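Local structure of aminotransferase, classes I and II (Silicibacter pomeroyi DSS-3, 3H14) at residues D220-F228 against V239-Q248; M295-R306 against V316-T324. The protein probably catalyses the transfer of an amino group from L-aspartate to 2-oxoglutarate, as a pyridoxal-phosphate-dependent aminotransferase of class I. All coordinates share one frame; numbering follows the deposited sequence.

Contact 1. Residues D220-F228 against V239-Q248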
ATOM      1  N   ASP A 220     -20.445  -7.329   4.866  1.00 30.38           N
ATOM      2  CA  ASP A 220     -19.692  -7.731   6.022  1.00 30.36           C
ATOM      3  C   ASP A 220     -18.872  -8.979   5.734  1.00 29.54           C
ATOM      4  O   ASP A 220     -17.972  -9.300   6.500  1.00 29.53           O
ATOM      5  CB  ASP A 220     -20.610  -7.932   7.239  1.00 30.94           C
ATOM      6  CG  ASP A 220     -21.142  -6.619   7.795  1.00 32.88           C
ATOM      7  OD1 ASP A 220     -20.351  -5.689   8.088  1.00 32.60           O
ATOM      8  OD2 ASP A 220     -22.378  -6.505   7.940  1.00 35.90           O
ATOM      9  N   GLU A 221     -19.172  -9.670   4.629  1.00 29.21           N
ATOM     10  CA  GLU A 221     -18.483 -10.918   4.272  1.00 29.92           C
ATOM     11  C   GLU A 221     -17.197 -10.638   3.484  1.00 28.58           C
ATOM     12  O   GLU A 221     -17.085 -10.871   2.272  1.00 29.16           O
ATOM     13  CB  GLU A 221     -19.430 -11.875   3.530  1.00 30.42           C
ATOM     14  CG  GLU A 221     -20.692 -12.270   4.323  1.00 34.86           C
ATOM     15  CD  GLU A 221     -20.434 -12.691   5.773  1.00 37.96           C
ATOM     16  OE1 GLU A 221     -19.619 -13.617   6.015  1.00 40.31           O
ATOM     17  OE2 GLU A 221     -21.060 -12.086   6.682  1.00 41.87           O
ATOM     18  N   CYS A 222     -16.238 -10.075   4.199  1.00 27.05           N
ATOM     19  CA  CYS A 222     -14.950  -9.704   3.628  1.00 25.50           C
ATOM     20  C   CYS A 222     -14.004  -9.537   4.781  1.00 24.28           C
ATOM     21  O   CYS A 222     -14.442  -9.398   5.914  1.00 23.88           O
ATOM     22  CB  CYS A 222     -15.036  -8.400   2.813  1.00 26.02           C
ATOM     23  SG  CYS A 222     -15.429  -6.933   3.758  1.00 26.12           S
ATOM     24  N   TYR A 223     -12.719  -9.628   4.498  1.00 22.54           N
ATOM     25  CA  TYR A 223     -11.662  -9.242   5.435  1.00 21.05           C
ATOM     26  C   TYR A 223     -11.178  -7.871   4.979  1.00 21.15           C
ATOM     27  O   TYR A 223     -10.902  -7.682   3.803  1.00 21.10           O
ATOM     28  CB  TYR A 223     -10.510 -10.229   5.393  1.00 19.90           C
ATOM     29  CG  TYR A 223     -10.675 -11.447   6.266  1.00 20.16           C
ATOM     30  CD1 TYR A 223     -11.930 -12.074   6.410  1.00 21.97           C
ATOM     31  CD2 TYR A 223      -9.600 -11.989   6.927  1.00 20.99           C
ATOM     32  CE1 TYR A 223     -12.088 -13.215   7.189  1.00 21.14           C
ATOM     33  CE2 TYR A 223      -9.748 -13.112   7.719  1.00 20.83           C
ATOM     34  CZ  TYR A 223     -11.018 -13.720   7.840  1.00 20.82           C
ATOM     35  OH  TYR A 223     -11.189 -14.834   8.626  1.00 20.47           O
ATOM     36  N   VAL A 224     -11.110  -6.913   5.890  1.00 20.07           N
ATOM     37  CA  VAL A 224     -10.499  -5.591   5.598  1.00 19.73           C
ATOM     38  C   VAL A 224      -9.138  -5.547   6.324  1.00 20.45           C
ATOM     39  O   VAL A 224      -9.038  -5.934   7.529  1.00 20.80           O
ATOM     40  CB  VAL A 224     -11.409  -4.437   6.057  1.00 19.74           C
ATOM     41  CG1 VAL A 224     -10.684  -3.076   6.010  1.00 18.83           C
ATOM     42  CG2 VAL A 224     -12.661  -4.360   5.234  1.00 20.93           C
ATOM     43  N   ILE A 225      -8.108  -5.110   5.597  1.00 18.60           N
ATOM     44  CA  ILE A 225      -6.728  -5.051   6.123  1.00 18.93           C
ATOM     45  C   ILE A 225      -6.314  -3.575   6.160  1.00 18.19           C
ATOM     46  O   ILE A 225      -6.515  -2.855   5.199  1.00 16.05           O
ATOM     47  CB  ILE A 225      -5.714  -5.882   5.259  1.00 17.74           C
ATOM     48  CG1 ILE A 225      -6.216  -7.322   5.003  1.00 21.11           C
ATOM     49  CG2 ILE A 225      -4.268  -5.823   5.870  1.00 17.12           C
ATOM     50  CD1 ILE A 225      -6.602  -8.123   6.241  1.00 20.50           C
ATOM     51  N   ASN A 226      -5.785  -3.133   7.303  1.00 17.97           N
ATOM     52  CA  ASN A 226      -5.306  -1.777   7.444  1.00 17.62           C
ATOM     53  C   ASN A 226      -4.053  -1.722   8.322  1.00 16.69           C
ATOM     54  O   ASN A 226      -3.550  -2.726   8.820  1.00 16.13           O
ATOM     55  CB  ASN A 226      -6.391  -0.863   7.973  1.00 19.11           C
ATOM     56  CG  ASN A 226      -6.414   0.510   7.278  1.00 20.43           C
ATOM     57  OD1 ASN A 226      -5.388   1.209   7.171  1.00 21.74           O
ATOM     58  ND2 ASN A 226      -7.623   0.929   6.861  1.00 19.96           N
ATOM     59  N   SER A 227      -3.536  -0.517   8.465  1.00 18.17           N
ATOM     60  CA  SER A 227      -2.238  -0.298   9.082  1.00 18.89           C
ATOM     61  C   SER A 227      -2.177   1.133   9.597  1.00 18.74           C
ATOM     62  O   SER A 227      -2.892   2.027   9.088  1.00 17.46           O
ATOM     63  CB  SER A 227      -1.139  -0.500   8.043  1.00 19.35           C
ATOM     64  OG  SER A 227       0.176  -0.362   8.613  1.00 20.36           O
ATOM     65  N   PHE A 228      -1.304   1.346  10.583  1.00 18.35           N
ATOM     66  CA  PHE A 228      -0.975   2.695  11.052  1.00 17.76           C
ATOM     67  C   PHE A 228       0.243   3.277  10.341  1.00 18.45           C
ATOM     68  O   PHE A 228       0.698   4.359  10.705  1.00 16.80           O
ATOM     69  CB  PHE A 228      -0.760   2.676  12.567  1.00 19.07           C
ATOM     70  CG  PHE A 228      -2.015   2.407  13.321  1.00 17.47           C
ATOM     71  CD1 PHE A 228      -2.888   3.448  13.584  1.00 19.38           C
ATOM     72  CD2 PHE A 228      -2.362   1.128  13.720  1.00 19.45           C
ATOM     73  CE1 PHE A 228      -4.047   3.242  14.256  1.00 20.69           C
ATOM     74  CE2 PHE A 228      -3.550   0.894  14.413  1.00 20.09           C
ATOM     75  CZ  PHE A 228      -4.404   1.948  14.660  1.00 19.42           C
ATOM     76  N   VAL A 239       2.272  -2.061  13.819  1.00 19.10           N
ATOM     77  CA  VAL A 239       0.930  -2.122  14.382  1.00 18.78           C
ATOM     78  C   VAL A 239      -0.076  -1.803  13.286  1.00 18.91           C
ATOM     79  O   VAL A 239       0.147  -0.915  12.462  1.00 17.91           O
ATOM     80  CB  VAL A 239       0.768  -1.213  15.661  1.00 18.87           C
ATOM     81  CG1 VAL A 239       1.126   0.262  15.375  1.00 19.69           C
ATOM     82  CG2 VAL A 239      -0.657  -1.319  16.221  1.00 18.96           C
ATOM     83  N   GLY A 240      -1.187  -2.547  13.281  1.00 17.65           N
ATOM     84  CA  GLY A 240      -2.252  -2.313  12.328  1.00 17.71           C
ATOM     85  C   GLY A 240      -3.510  -3.002  12.840  1.00 18.46           C
ATOM     86  O   GLY A 240      -3.596  -3.365  14.019  1.00 16.72           O
ATOM     87  N   TRP A 241      -4.474  -3.187  11.955  1.00 19.32           N
ATOM     88  CA  TRP A 241      -5.692  -3.848  12.302  1.00 19.88           C
ATOM     89  C   TRP A 241      -6.322  -4.488  11.106  1.00 21.13           C
ATOM     90  O   TRP A 241      -5.947  -4.204   9.953  1.00 20.09           O
ATOM     91  CB  TRP A 241      -6.691  -2.881  12.936  1.00 20.68           C
ATOM     92  CG  TRP A 241      -7.457  -1.957  12.040  1.00 19.44           C
ATOM     93  CD1 TRP A 241      -8.666  -2.195  11.438  1.00 19.14           C
ATOM     94  CD2 TRP A 241      -7.086  -0.629  11.674  1.00 20.39           C
ATOM     95  NE1 TRP A 241      -9.065  -1.095  10.734  1.00 20.47           N
ATOM     96  CE2 TRP A 241      -8.118  -0.114  10.858  1.00 20.79           C
ATOM     97  CE3 TRP A 241      -5.988   0.180  11.961  1.00 19.44           C
ATOM     98  CZ2 TRP A 241      -8.081   1.179  10.325  1.00 20.42           C
ATOM     99  CZ3 TRP A 241      -5.940   1.458  11.407  1.00 20.06           C
ATOM    100  CH2 TRP A 241      -6.977   1.944  10.601  1.00 20.52           C
HETATM  101  N   MSE A 242      -7.291  -5.357  11.402  1.00 21.85           N
HETATM  102  CA  MSE A 242      -8.158  -5.921  10.396  1.00 24.12           C
HETATM  103  C   MSE A 242      -9.591  -5.953  10.942  1.00 23.16           C
HETATM  104  O   MSE A 242      -9.797  -5.870  12.152  1.00 22.72           O
HETATM  105  CB  MSE A 242      -7.618  -7.304   9.961  1.00 24.13           C
HETATM  106  CG  MSE A 242      -7.527  -8.325  11.051  1.00 26.06           C
HETATM  107 SE   MSE A 242      -6.446  -9.907  10.623  1.00 34.70          SE
HETATM  108  CE  MSE A 242      -7.294 -10.342   8.964  1.00 20.64           C
ATOM    109  N   VAL A 243     -10.569  -5.958  10.045  1.00 21.66           N
ATOM    110  CA  VAL A 243     -11.959  -6.165  10.409  1.00 22.75           C
ATOM    111  C   VAL A 243     -12.413  -7.431   9.710  1.00 22.79           C
ATOM    112  O   VAL A 243     -12.195  -7.591   8.503  1.00 21.20           O
ATOM    113  CB  VAL A 243     -12.844  -4.957   9.978  1.00 22.46           C
ATOM    114  CG1 VAL A 243     -14.336  -5.141  10.400  1.00 22.92           C
ATOM    115  CG2 VAL A 243     -12.267  -3.630  10.526  1.00 23.56           C
ATOM    116  N   VAL A 244     -13.035  -8.331  10.471  1.00 23.79           N
ATOM    117  CA  VAL A 244     -13.559  -9.584   9.966  1.00 24.19           C
ATOM    118  C   VAL A 244     -15.032  -9.709  10.397  1.00 24.51           C
ATOM    119  O   VAL A 244     -15.467  -9.013  11.308  1.00 24.14           O
ATOM    120  CB  VAL A 244     -12.740 -10.778  10.487  1.00 24.41           C
ATOM    121  CG1 VAL A 244     -11.293 -10.590  10.117  1.00 24.58           C
ATOM    122  CG2 VAL A 244     -12.849 -10.914  12.026  1.00 24.03           C
ATOM    123  N   PRO A 245     -15.803 -10.562   9.718  1.00 25.73           N
ATOM    124  CA  PRO A 245     -17.194 -10.825  10.095  1.00 26.17           C
ATOM    125  C   PRO A 245     -17.318 -11.288  11.538  1.00 27.70           C
ATOM    126  O   PRO A 245     -16.389 -11.868  12.059  1.00 26.81           O
ATOM    127  CB  PRO A 245     -17.597 -11.955   9.134  1.00 26.32           C
ATOM    128  CG  PRO A 245     -16.674 -11.787   7.943  1.00 26.37           C
ATOM    129  CD  PRO A 245     -15.402 -11.324   8.513  1.00 25.60           C
ATOM    130  N   GLU A 246     -18.483 -11.092  12.163  1.00 30.24           N
ATOM    131  CA  GLU A 246     -18.704 -11.605  13.526  1.00 31.77           C
ATOM    132  C   GLU A 246     -18.291 -13.078  13.701  1.00 31.00           C
ATOM    133  O   GLU A 246     -17.601 -13.435  14.658  1.00 31.30           O
ATOM    134  CB  GLU A 246     -20.174 -11.421  13.959  1.00 32.28           C
ATOM    135  CG  GLU A 246     -20.409 -11.747  15.435  1.00 33.38           C
ATOM    136  CD  GLU A 246     -21.754 -11.234  15.960  1.00 35.78           C
ATOM    137  OE1 GLU A 246     -22.712 -11.131  15.154  1.00 43.68           O
ATOM    138  OE2 GLU A 246     -21.845 -10.939  17.177  1.00 42.36           O
ATOM    139  N   ASP A 247     -18.682 -13.926  12.760  1.00 31.08           N
ATOM    140  CA  ASP A 247     -18.372 -15.353  12.848  1.00 31.41           C
ATOM    141  C   ASP A 247     -16.921 -15.711  12.545  1.00 30.14           C
ATOM    142  O   ASP A 247     -16.525 -16.866  12.691  1.00 29.47           O
ATOM    143  CB  ASP A 247     -19.334 -16.214  11.987  1.00 32.21           C
ATOM    144  CG  ASP A 247     -19.298 -15.876  10.488  1.00 36.23           C
ATOM    145  OD1 ASP A 247     -18.270 -15.422   9.971  1.00 39.37           O
ATOM    146  OD2 ASP A 247     -20.336 -16.082   9.801  1.00 42.43           O
ATOM    147  N   GLN A 248     -16.117 -14.726  12.146  1.00 29.37           N
ATOM    148  CA  GLN A 248     -14.702 -14.982  11.831  1.00 28.45           C
ATOM    149  C   GLN A 248     -13.726 -14.550  12.932  1.00 27.82           C
ATOM    150  O   GLN A 248     -12.593 -14.986  12.932  1.00 27.40           O
ATOM    151  CB  GLN A 248     -14.350 -14.287  10.511  1.00 28.49           C
ATOM    152  CG  GLN A 248     -15.061 -14.904   9.325  1.00 28.95           C
ATOM    153  CD  GLN A 248     -14.509 -16.289   8.993  1.00 29.01           C
ATOM    154  OE1 GLN A 248     -13.313 -16.436   8.755  1.00 26.82           O
ATOM    155  NE2 GLN A 248     -15.380 -17.311   8.986  1.00 28.61           N
TER
HETATM  156  O   HOH W   1     -18.228 -14.955   7.547  1.00 37.29           O
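Asn-226 and Trp-241 form an antiparallel hydrogen-bonded pair, and their side chains run alongside each other with the amide laid almost flat on the indole, planes 18° apart. Asn-226 CB sits over the six-membered ring, 3.6 Å from its centroid, as a CH-pi contact. The amide's rotation is also fixed within its own strand: Asn-226 OD1 accepts from Ser-227 N at 2.8 Å. Phe-228 runs across Trp-241, the rings oblique with planes 57° apart and Phe-228 CE2 3.5 Å from Trp-241 CE3. Trp-241 CG is wedged between backbone N and carbonyl carbon (chi1 78°), which swings the indole back over Asn-226. Tyr-223 is gripped from several directions. Val-244 CG1 stands almost exactly over its ring centre, 3.7 Å away, the selenomethionine Met-242 brings CE to 3.5 Å from Tyr-223 CD2, and the hydroxyl donates to a lone pair of Gln-248 OE1 at 2.7 Å. Beyond the strands, a water set between Glu-221 OE1 and Asp-247 OD1, at unusually short distances, appears to bridge the two like charges. Strands 223-227 and 240-243 run antiparallel inside the mixed seven-stranded sheet of the large, cofactor-binding domain of this fold. Helix 71-85 packs against the Trp-241 side, where Tyr-81 bonds the indole NE1, while helices 100-111 and 249-258 cover Tyr-223; strand 196-200 continues the sheet beyond 223-227.

Contact 2. Residues M295-R306 against V316-T324; sequences MLERLPKAGFTR and VYADVSDLT
Arg-306 and Asp-319 join the two backbones through one hydrogen bond, Asp-319 N to Arg-306 O at 2.9 Å, nearly straight at 164°, a few residues after helix 278-302 ends in a Schellman motif at Gly-303. The positive phi of that glycine closes the helix end, where any side chain would jam against the preceding carbonyl. Farther up the helix, Leu-299 CD1 meets Val-316 CG1 tip to tip at 3.8 Å, whereas selenomethionine Met-295, bent at both chi2 and chi3, slides past Val-316 to place Met-295 CE near Val-316 CG2. Phe-304 fills the next level: Val-320 CG1 lies at its ring edge, in plane, and Leu-323 crosses it at about a right angle, Leu-323 CD1 3.7 Å from Phe-304 CE1. At the exposed end, in the conformer given, Arg-306 NH1 comes 3.9 Å from Asp-322 OD2, a long and doubtful salt bridge. Asp-319 CG points opposite to the backbone N (chi1 -179°), and OD1 receives both Ser-321 N, closing an Asx turn, and Ser-321 OG at 2.9 Å. With an alanine in place of Asp-319, both Ser-321 donors would probably lose their shared acceptor and the turn after the strand would be less firmly held. Strand 315-319 is an outer strand of the four-stranded sheet, beside 356-360, whose Phe-359 meets Phe-304 edge-to-face; helix 365-381 packs on Met-295 and Leu-299, and helix 327-338 touches Leu-323.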
HETATM    1  N   MSE A 295       3.422  17.534  -8.817  1.00 25.44           N
HETATM    2  CA  MSE A 295       3.643  16.395  -9.724  1.00 26.64           C
HETATM    3  C   MSE A 295       2.776  16.485 -10.998  1.00 26.79           C
HETATM    4  O   MSE A 295       3.262  16.264 -12.118  1.00 27.31           O
HETATM    5  CB  MSE A 295       3.350  15.062  -9.013  1.00 26.73           C
HETATM    6  CG  MSE A 295       4.270  14.752  -7.817  1.00 28.82           C
HETATM    7 SE   MSE A 295       6.092  14.501  -8.241  1.00 35.77          SE
HETATM    8  CE  MSE A 295       6.075  12.559  -8.688  1.00 28.82           C
ATOM      9  N   LEU A 296       1.506  16.794 -10.801  1.00 28.18           N
ATOM     10  CA  LEU A 296       0.523  16.852 -11.899  1.00 29.69           C
ATOM     11  C   LEU A 296       0.847  17.952 -12.911  1.00 30.51           C
ATOM     12  O   LEU A 296       0.754  17.714 -14.129  1.00 31.02           O
ATOM     13  CB  LEU A 296      -0.892  17.002 -11.342  1.00 29.06           C
ATOM     14  CG  LEU A 296      -1.381  15.659 -10.808  1.00 30.32           C
ATOM     15  CD1 LEU A 296      -2.569  15.816  -9.924  1.00 30.69           C
ATOM     16  CD2 LEU A 296      -1.684  14.687 -11.967  1.00 29.26           C
ATOM     17  N   GLU A 297       1.275  19.115 -12.413  1.00 30.81           N
ATOM     18  CA  GLU A 297       1.777  20.191 -13.280  1.00 31.61           C
ATOM     19  C   GLU A 297       3.123  19.885 -13.968  1.00 32.25           C
ATOM     20  O   GLU A 297       3.281  20.125 -15.176  1.00 33.13           O
ATOM     21  CB  GLU A 297       1.870  21.529 -12.505  1.00 31.10           C
ATOM     22  N   ARG A 298       4.105  19.375 -13.230  1.00 31.61           N
ATOM     23  CA  ARG A 298       5.490  19.408 -13.709  1.00 31.88           C
ATOM     24  C   ARG A 298       6.010  18.137 -14.394  1.00 30.84           C
ATOM     25  O   ARG A 298       6.930  18.187 -15.197  1.00 30.00           O
ATOM     26  CB  ARG A 298       6.418  19.853 -12.564  1.00 32.58           C
ATOM     27  CG  ARG A 298       6.019  21.231 -11.977  1.00 34.17           C
ATOM     28  CD  ARG A 298       7.127  21.904 -11.044  1.00 35.43           C
ATOM     29  NE  ARG A 298       8.433  21.958 -11.709  1.00 37.28           N
ATOM     30  CZ  ARG A 298       9.615  22.019 -11.096  1.00 34.16           C
ATOM     31  NH1 ARG A 298       9.706  22.078  -9.773  1.00 37.22           N
ATOM     32  NH2 ARG A 298      10.712  22.016 -11.825  1.00 35.16           N
ATOM     33  N   LEU A 299       5.438  16.984 -14.079  1.00 29.71           N
ATOM     34  CA  LEU A 299       5.907  15.757 -14.703  1.00 29.72           C
ATOM     35  C   LEU A 299       5.669  15.753 -16.215  1.00 29.51           C
ATOM     36  O   LEU A 299       6.537  15.342 -16.956  1.00 28.67           O
ATOM     37  CB  LEU A 299       5.234  14.535 -14.063  1.00 29.46           C
ATOM     38  CG  LEU A 299       5.745  14.092 -12.691  1.00 27.90           C
ATOM     39  CD1 LEU A 299       4.904  12.912 -12.266  1.00 27.21           C
ATOM     40  CD2 LEU A 299       7.213  13.740 -12.740  1.00 27.12           C
ATOM     41  N   PRO A 300       4.489  16.193 -16.670  1.00 31.29           N
ATOM     42  CA  PRO A 300       4.295  16.273 -18.138  1.00 32.43           C
ATOM     43  C   PRO A 300       5.356  17.131 -18.819  1.00 33.39           C
ATOM     44  O   PRO A 300       5.949  16.712 -19.820  1.00 33.87           O
ATOM     45  CB  PRO A 300       2.913  16.917 -18.284  1.00 32.74           C
ATOM     46  CG  PRO A 300       2.229  16.677 -17.004  1.00 33.19           C
ATOM     47  CD  PRO A 300       3.299  16.645 -15.944  1.00 31.57           C
ATOM     48  N   LYS A 301       5.593  18.315 -18.257  1.00 33.66           N
ATOM     49  CA  LYS A 301       6.644  19.207 -18.701  1.00 34.33           C
ATOM     50  C   LYS A 301       7.989  18.498 -18.812  1.00 34.52           C
ATOM     51  O   LYS A 301       8.760  18.787 -19.734  1.00 36.36           O
ATOM     52  CB  LYS A 301       6.741  20.402 -17.748  1.00 34.80           C
ATOM     53  N   ALA A 302       8.281  17.550 -17.919  1.00 32.68           N
ATOM     54  CA  ALA A 302       9.556  16.824 -17.980  1.00 31.57           C
ATOM     55  C   ALA A 302       9.561  15.654 -18.975  1.00 30.43           C
ATOM     56  O   ALA A 302      10.597  15.016 -19.193  1.00 31.21           O
ATOM     57  CB  ALA A 302       9.938  16.321 -16.583  1.00 31.22           C
ATOM     58  N   GLY A 303       8.416  15.341 -19.572  1.00 28.87           N
ATOM     59  CA  GLY A 303       8.339  14.187 -20.474  1.00 27.62           C
ATOM     60  C   GLY A 303       7.509  12.999 -19.986  1.00 26.52           C
ATOM     61  O   GLY A 303       7.342  12.030 -20.727  1.00 24.95           O
ATOM     62  N   PHE A 304       6.957  13.097 -18.768  1.00 25.96           N
ATOM     63  CA  PHE A 304       6.139  12.025 -18.183  1.00 26.05           C
ATOM     64  C   PHE A 304       4.661  12.343 -18.385  1.00 26.32           C
ATOM     65  O   PHE A 304       3.975  12.845 -17.494  1.00 26.86           O
ATOM     66  CB  PHE A 304       6.530  11.810 -16.700  1.00 25.25           C
ATOM     67  CG  PHE A 304       7.983  11.516 -16.523  1.00 24.52           C
ATOM     68  CD1 PHE A 304       8.481  10.255 -16.751  1.00 23.06           C
ATOM     69  CD2 PHE A 304       8.876  12.524 -16.177  1.00 27.62           C
ATOM     70  CE1 PHE A 304       9.818   9.983 -16.634  1.00 25.53           C
ATOM     71  CE2 PHE A 304      10.242  12.254 -16.056  1.00 24.41           C
ATOM     72  CZ  PHE A 304      10.712  10.988 -16.304  1.00 25.28           C
ATOM     73  N   THR A 305       4.172  12.066 -19.601  1.00 26.75           N
ATOM     74  CA  THR A 305       2.872  12.539 -20.052  1.00 27.06           C
ATOM     75  C   THR A 305       1.748  11.519 -19.959  1.00 27.04           C
ATOM     76  O   THR A 305       0.570  11.893 -20.093  1.00 27.61           O
ATOM     77  CB  THR A 305       2.957  13.004 -21.545  1.00 27.27           C
ATOM     78  OG1 THR A 305       3.524  11.958 -22.337  1.00 27.54           O
ATOM     79  CG2 THR A 305       3.862  14.211 -21.663  1.00 29.02           C
ATOM     80  N   ARG A 306       2.118  10.260 -19.703  1.00 25.99           N
ATOM     81  CA  ARG A 306       1.184   9.146 -19.559  0.50 24.74           C
ATOM     82  C   ARG A 306       1.247   8.582 -18.129  1.00 24.23           C
ATOM     83  O   ARG A 306       2.130   7.801 -17.835  1.00 22.61           O
ATOM     84  CB  ARG A 306       1.576   8.071 -20.575  0.50 25.17           C
ATOM     85  CG  ARG A 306       1.523   8.617 -22.019  0.50 25.58           C
ATOM     86  CD  ARG A 306       2.209   7.745 -23.076  0.50 25.47           C
ATOM     87  NE  ARG A 306       1.791   8.232 -24.398  0.50 25.53           N
ATOM     88  CZ  ARG A 306       2.351   9.243 -25.062  0.50 27.12           C
ATOM     89  NH1 ARG A 306       3.395   9.896 -24.583  0.50 29.47           N
ATOM     90  NH2 ARG A 306       1.860   9.607 -26.238  0.50 28.81           N
ATOM     91  N   VAL A 316       2.850   8.249  -8.203  1.00 18.50           N
ATOM     92  CA  VAL A 316       2.495   8.436  -9.613  1.00 18.69           C
ATOM     93  C   VAL A 316       3.124   7.300 -10.387  1.00 18.07           C
ATOM     94  O   VAL A 316       4.313   7.074 -10.276  1.00 19.20           O
ATOM     95  CB  VAL A 316       3.006   9.807 -10.194  1.00 18.60           C
ATOM     96  CG1 VAL A 316       2.615   9.914 -11.669  1.00 18.00           C
ATOM     97  CG2 VAL A 316       2.446  10.962  -9.432  1.00 20.41           C
ATOM     98  N   TYR A 317       2.301   6.585 -11.174  1.00 18.44           N
ATOM     99  CA  TYR A 317       2.707   5.457 -11.947  1.00 17.92           C
ATOM    100  C   TYR A 317       2.671   5.858 -13.417  1.00 19.13           C
ATOM    101  O   TYR A 317       1.589   6.236 -13.931  1.00 19.26           O
ATOM    102  CB  TYR A 317       1.713   4.318 -11.735  1.00 18.00           C
ATOM    103  CG  TYR A 317       2.156   3.018 -12.292  1.00 18.24           C
ATOM    104  CD1 TYR A 317       3.283   2.401 -11.799  1.00 15.50           C
ATOM    105  CD2 TYR A 317       1.417   2.351 -13.267  1.00 17.45           C
ATOM    106  CE1 TYR A 317       3.691   1.225 -12.270  1.00 16.76           C
ATOM    107  CE2 TYR A 317       1.811   1.140 -13.747  1.00 15.17           C
ATOM    108  CZ  TYR A 317       2.954   0.577 -13.243  1.00 19.33           C
ATOM    109  OH  TYR A 317       3.404  -0.642 -13.676  1.00 20.10           O
ATOM    110  N   ALA A 318       3.833   5.811 -14.043  1.00 19.39           N
ATOM    111  CA  ALA A 318       4.055   6.408 -15.375  1.00 20.72           C
ATOM    112  C   ALA A 318       4.416   5.340 -16.346  1.00 20.87           C
ATOM    113  O   ALA A 318       5.241   4.485 -16.055  1.00 20.99           O
ATOM    114  CB  ALA A 318       5.219   7.457 -15.339  1.00 19.98           C
ATOM    115  N   ASP A 319       3.852   5.448 -17.547  1.00 20.97           N
ATOM    116  CA  ASP A 319       4.244   4.624 -18.667  1.00 21.85           C
ATOM    117  C   ASP A 319       5.409   5.352 -19.349  1.00 22.02           C
ATOM    118  O   ASP A 319       5.232   6.448 -19.843  1.00 25.14           O
ATOM    119  CB  ASP A 319       3.035   4.456 -19.608  1.00 22.66           C
ATOM    120  CG  ASP A 319       3.332   3.587 -20.818  1.00 24.94           C
ATOM    121  OD1 ASP A 319       4.511   3.405 -21.151  1.00 24.72           O
ATOM    122  OD2 ASP A 319       2.350   3.100 -21.458  1.00 29.48           O
ATOM    123  N   VAL A 320       6.587   4.749 -19.356  1.00 21.51           N
ATOM    124  CA  VAL A 320       7.789   5.415 -19.831  1.00 21.86           C
ATOM    125  C   VAL A 320       8.347   4.684 -21.063  1.00 21.80           C
ATOM    126  O   VAL A 320       9.511   4.820 -21.413  1.00 21.64           O
ATOM    127  CB  VAL A 320       8.853   5.557 -18.695  1.00 21.04           C
ATOM    128  CG1 VAL A 320       8.304   6.418 -17.565  1.00 20.77           C
ATOM    129  CG2 VAL A 320       9.345   4.211 -18.182  1.00 24.38           C
ATOM    130  N   SER A 321       7.485   3.928 -21.738  1.00 22.14           N
ATOM    131  CA  SER A 321       7.923   3.148 -22.873  1.00 23.22           C
ATOM    132  C   SER A 321       8.406   4.015 -24.067  1.00 23.23           C
ATOM    133  O   SER A 321       9.097   3.520 -24.911  1.00 23.74           O
ATOM    134  CB  SER A 321       6.833   2.167 -23.333  1.00 22.89           C
ATOM    135  OG  SER A 321       5.644   2.824 -23.719  1.00 25.23           O
ATOM    136  N   ASP A 322       8.037   5.284 -24.102  1.00 24.33           N
ATOM    137  CA  ASP A 322       8.561   6.215 -25.114  1.00 24.88           C
ATOM    138  C   ASP A 322      10.004   6.663 -24.801  1.00 26.18           C
ATOM    139  O   ASP A 322      10.735   7.119 -25.694  1.00 25.66           O
ATOM    140  CB  ASP A 322       7.607   7.400 -25.294  1.00 25.86           C
ATOM    141  CG  ASP A 322       7.369   8.185 -24.031  1.00 28.50           C
ATOM    142  OD1 ASP A 322       7.215   7.592 -22.926  1.00 32.89           O
ATOM    143  OD2 ASP A 322       7.285   9.417 -24.163  1.00 34.52           O
ATOM    144  N   LEU A 323      10.429   6.472 -23.547  1.00 25.14           N
ATOM    145  CA  LEU A 323      11.704   6.977 -23.045  1.00 25.17           C
ATOM    146  C   LEU A 323      12.744   5.907 -22.877  1.00 25.11           C
ATOM    147  O   LEU A 323      13.929   6.189 -22.866  1.00 26.58           O
ATOM    148  CB  LEU A 323      11.476   7.632 -21.688  1.00 25.63           C
ATOM    149  CG  LEU A 323      10.429   8.717 -21.580  1.00 25.33           C
ATOM    150  CD1 LEU A 323      10.408   9.215 -20.154  1.00 24.69           C
ATOM    151  CD2 LEU A 323      10.721   9.873 -22.561  1.00 27.15           C
ATOM    152  N   THR A 324      12.321   4.666 -22.710  1.00 24.64           N
ATOM    153  CA  THR A 324      13.236   3.590 -22.407  1.00 24.94           C
ATOM    154  C   THR A 324      12.603   2.234 -22.751  1.00 26.05           C
ATOM    155  O   THR A 324      11.365   2.099 -22.829  1.00 26.65           O
ATOM    156  CB  THR A 324      13.581   3.556 -20.885  1.00 24.48           C
ATOM    157  OG1 THR A 324      14.552   2.535 -20.636  1.00 22.98           O
ATOM    158  CG2 THR A 324      12.303   3.273 -20.041  1.00 24.29           C
TER
HETATM  159  O   HOH W   2       6.684   9.260 -20.867  1.00 27.24           O
HETATM  160  O   HOH W   3       4.954   9.044 -18.883  1.00 20.09           O

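Overall arrangement
Contacts 1 and 2 lie on opposite sides of the chain's centre, about 36 Å apart between centres, and share no helix or strand. Contact 1 is a buried strand-to-strand pairing within the seven-stranded sheet: a ladder of backbone bonds carries it, and aromatic and aliphatic side chains pack on both faces beneath helices. Contact 2, partly buried, sets a helix end and its following loop against an outer strand of the smaller four-stranded sheet, so apolar packing on the inner side gives way to charged and water-linked groups toward solvent. Carboxylates mark the exposed margin of each, apparently bridged by water in 220-228/239-248 but holding an Asx turn in 295-306/316-324.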